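Local coordinates for protein ecdysteroid-phosphate phosphatase (Bombyx mori, PDB 3C7T) that removes phosphate from ecdysteroid 22-phosphates to release the active moulting hormones, and also dephosphorylates protein tyrosines, at residues V55-L60 / S88-C93. Numbering follows the deposited sequence.
With WO4 (tungstate(VI)ion), chain E.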
ATOM      1  N   VAL A  55       5.832   8.792  19.988  1.00 21.97           N
ATOM      2  CA  VAL A  55       4.884   9.924  19.864  1.00 21.78           C
ATOM      3  C   VAL A  55       5.557  11.082  19.110  1.00 22.54           C
ATOM      4  O   VAL A  55       4.993  11.640  18.169  1.00 23.16           O
ATOM      5  CB  VAL A  55       4.362  10.402  21.241  1.00 21.35           C
ATOM      6  CG1 VAL A  55       3.497  11.630  21.090  1.00 21.97           C
ATOM      7  CG2 VAL A  55       3.582   9.311  21.920  1.00 22.93           C
ATOM      8  N   LYS A  56       6.774  11.421  19.514  1.00 23.61           N
ATOM      9  CA  LYS A  56       7.528  12.541  18.920  1.00 24.24           C
ATOM     10  C   LYS A  56       8.125  12.259  17.542  1.00 24.73           C
ATOM     11  O   LYS A  56       8.434  13.197  16.783  1.00 25.75           O
ATOM     12  CB  LYS A  56       8.663  12.948  19.864  1.00 24.09           C
ATOM     13  CG  LYS A  56       8.185  13.530  21.188  1.00 26.19           C
ATOM     14  CD  LYS A  56       9.295  13.611  22.212  1.00 28.76           C
ATOM     15  CE  LYS A  56       8.822  14.433  23.388  1.00 33.46           C
ATOM     16  NZ  LYS A  56       9.257  13.861  24.698  1.00 37.66           N
ATOM     17  N   ASP A  57       8.314  10.983  17.227  1.00 23.51           N
ATOM     18  CA  ASP A  57       9.121  10.588  16.068  1.00 23.17           C
ATOM     19  C   ASP A  57       8.454   9.374  15.427  1.00 22.03           C
ATOM     20  O   ASP A  57       8.885   8.236  15.611  1.00 21.83           O
ATOM     21  CB  ASP A  57      10.580  10.313  16.522  1.00 23.12           C
ATOM     22  CG  ASP A  57      11.544  10.007  15.349  1.00 26.60           C
ATOM     23  OD1 ASP A  57      11.360  10.568  14.222  1.00 25.65           O
ATOM     24  OD2 ASP A  57      12.495   9.212  15.585  1.00 24.37           O
ATOM     25  N   THR A  58       7.379   9.647  14.683  1.00 21.38           N
ATOM     26  CA  THR A  58       6.501   8.598  14.119  1.00 20.01           C
ATOM     27  C   THR A  58       7.189   7.586  13.180  1.00 18.89           C
ATOM     28  O   THR A  58       8.079   7.957  12.410  1.00 19.37           O
ATOM     29  CB  THR A  58       5.319   9.259  13.382  1.00 20.44           C
ATOM     30  OG1 THR A  58       4.328   8.267  13.079  1.00 22.70           O
ATOM     31  CG2 THR A  58       5.809   9.963  12.109  1.00 21.54           C
ATOM     32  N   PRO A  59       6.802   6.298  13.255  1.00 17.59           N
ATOM     33  CA  PRO A  59       7.195   5.313  12.227  1.00 17.69           C
ATOM     34  C   PRO A  59       6.417   5.572  10.934  1.00 17.25           C
ATOM     35  O   PRO A  59       5.407   6.291  10.951  1.00 15.66           O
ATOM     36  CB  PRO A  59       6.687   3.992  12.807  1.00 18.93           C
ATOM     37  CG  PRO A  59       6.430   4.242  14.258  1.00 19.10           C
ATOM     38  CD  PRO A  59       6.020   5.681  14.339  1.00 17.51           C
ATOM     39  N   LEU A  60       6.859   4.960   9.834  1.00 16.52           N
ATOM     40  CA  LEU A  60       5.978   4.796   8.663  1.00 16.55           C
ATOM     41  C   LEU A  60       4.934   3.730   8.939  1.00 16.41           C
ATOM     42  O   LEU A  60       5.187   2.801   9.692  1.00 17.61           O
ATOM     43  CB  LEU A  60       6.776   4.317   7.451  1.00 16.91           C
ATOM     44  CG  LEU A  60       7.907   5.158   6.871  1.00 16.36           C
ATOM     45  CD1 LEU A  60       8.500   4.397   5.688  1.00 16.66           C
ATOM     46  CD2 LEU A  60       7.363   6.544   6.437  1.00 18.27           C
ATOM     47  N   SER A  88      17.332  12.318   6.300  1.00 21.39           N
ATOM     48  CA  SER A  88      17.052  13.114   7.483  1.00 20.74           C
ATOM     49  C   SER A  88      17.019  12.169   8.683  1.00 20.31           C
ATOM     50  O   SER A  88      16.692  11.012   8.524  1.00 20.23           O
ATOM     51  CB  SER A  88      15.681  13.776   7.315  1.00 20.47           C
ATOM     52  OG  SER A  88      15.173  14.176   8.558  1.00 22.14           O
ATOM     53  N   PRO A  89      17.388  12.648   9.886  1.00 20.28           N
ATOM     54  CA  PRO A  89      17.422  11.728  11.023  1.00 20.66           C
ATOM     55  C   PRO A  89      16.037  11.328  11.584  1.00 20.06           C
ATOM     56  O   PRO A  89      15.978  10.473  12.480  1.00 20.40           O
ATOM     57  CB  PRO A  89      18.261  12.496  12.065  1.00 20.75           C
ATOM     58  CG  PRO A  89      18.025  13.922  11.734  1.00 20.55           C
ATOM     59  CD  PRO A  89      17.852  14.000  10.250  1.00 20.17           C
ATOM     60  N   ALA A  90      14.950  11.924  11.067  1.00 20.19           N
ATOM     61  CA  ALA A  90      13.579  11.528  11.435  1.00 18.97           C
ATOM     62  C   ALA A  90      13.376  10.063  11.093  1.00 19.52           C
ATOM     63  O   ALA A  90      13.758   9.615   9.986  1.00 19.96           O
ATOM     64  CB  ALA A  90      12.541  12.390  10.694  1.00 18.80           C
ATOM     65  N   LEU A  91      12.732   9.319  12.001  1.00 19.35           N
ATOM     66  CA  LEU A  91      12.563   7.881  11.789  1.00 19.36           C
ATOM     67  C   LEU A  91      11.844   7.575  10.489  1.00 19.07           C
ATOM     68  O   LEU A  91      12.204   6.602   9.806  1.00 19.80           O
ATOM     69  CB  LEU A  91      11.806   7.212  12.932  1.00 19.98           C
ATOM     70  CG  LEU A  91      11.507   5.733  12.715  1.00 20.20           C
ATOM     71  CD1 LEU A  91      12.814   4.903  12.570  1.00 19.76           C
ATOM     72  CD2 LEU A  91      10.547   5.190  13.820  1.00 21.03           C
ATOM     73  N   ARG A  92      10.843   8.379  10.148  1.00 18.19           N
ATOM     74  CA  ARG A  92      10.100   8.168   8.881  1.00 18.66           C
ATOM     75  C   ARG A  92      11.001   8.250   7.642  1.00 18.77           C
ATOM     76  O   ARG A  92      10.780   7.552   6.639  1.00 19.15           O
ATOM     77  CB  ARG A  92       8.933   9.159   8.784  1.00 18.89           C
ATOM     78  CG  ARG A  92       9.366  10.623   8.827  1.00 17.64           C
ATOM     79  CD  ARG A  92       8.145  11.525   8.897  1.00 16.52           C
ATOM     80  NE  ARG A  92       8.384  12.958   9.082  1.00 19.73           N
ATOM     81  CZ  ARG A  92       8.589  13.569  10.260  1.00 19.59           C
ATOM     82  NH1 ARG A  92       8.685  12.875  11.405  1.00 19.81           N
ATOM     83  NH2 ARG A  92       8.743  14.891  10.288  1.00 19.04           N
ATOM     84  N   CYS A  93      12.019   9.095   7.714  1.00 18.73           N
ATOM     85  CA  CYS A  93      12.940   9.282   6.587  1.00 18.89           C
ATOM     86  C   CYS A  93      13.933   8.123   6.483  1.00 19.14           C
ATOM     87  O   CYS A  93      14.204   7.603   5.385  1.00 18.40           O
ATOM     88  CB  CYS A  93      13.658  10.632   6.682  1.00 19.00           C
ATOM     89  SG  CYS A  93      12.519  12.030   6.862  1.00 22.40           S
TER
HETATM   90  W   WO4 E   1       6.850  15.678   6.319  1.00 20.56           W
HETATM   91  O1  WO4 E   1       7.289  15.973   4.459  1.00 20.07           O
HETATM   92  O2  WO4 E   1       6.521  17.569   6.836  1.00 18.66           O
HETATM   93  O3  WO4 E   1       5.128  14.834   6.835  1.00 13.35           O
HETATM   94  O4  WO4 E   1       8.322  15.175   7.517  1.00 18.26           O
HETATM   95  O   HOH W   1       9.493  10.110  12.119  1.00 16.62           O
HETATM   96  O   HOH W   2      14.768   8.670  14.659  1.00 28.23           O
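Just behind the phosphate pocket of this histidine phosphatase domain, occupied here by tungstate, Asp57, just past helix 50-56, holds the N-terminus of helix 91-104. Its OD1 takes the Leu91 N-H at 2.9 Å, nearly straight (169°), on the syn side of the carboxylate. With CG anti to the backbone N (chi1 -175°), the carboxylate reaches across to Leu91, whose CB lies 3.4 Å from Asp57 OD2. OD2 has a salt bridge to Arg47. A lysine in place of Asp57 would probably leave the Leu91 N-H without its acceptor and Arg47 without its carboxylate, and disturb the water beside Arg92. That water makes four hydrogen bonds, donating to Asp57 OD1 and Thr58 O while accepting from the N and NH1 of Arg92, so the first turn and the guanidinium are tied to one point. Apolar contacts continue the seam: Leu91 CD2 sits 3.7 Å from Pro59 CA, and Leu60 CD2 packs 3.8 Å from Arg92 CB. Ala90 CB lies over one guanidinium face, toward its rim. The Arg92 chain, extended from CG to NE, ends near the catalytic His12; there NE and NH2 share tungstate O4 in the guanidinium plane, at 2.7 and 2.8 Å.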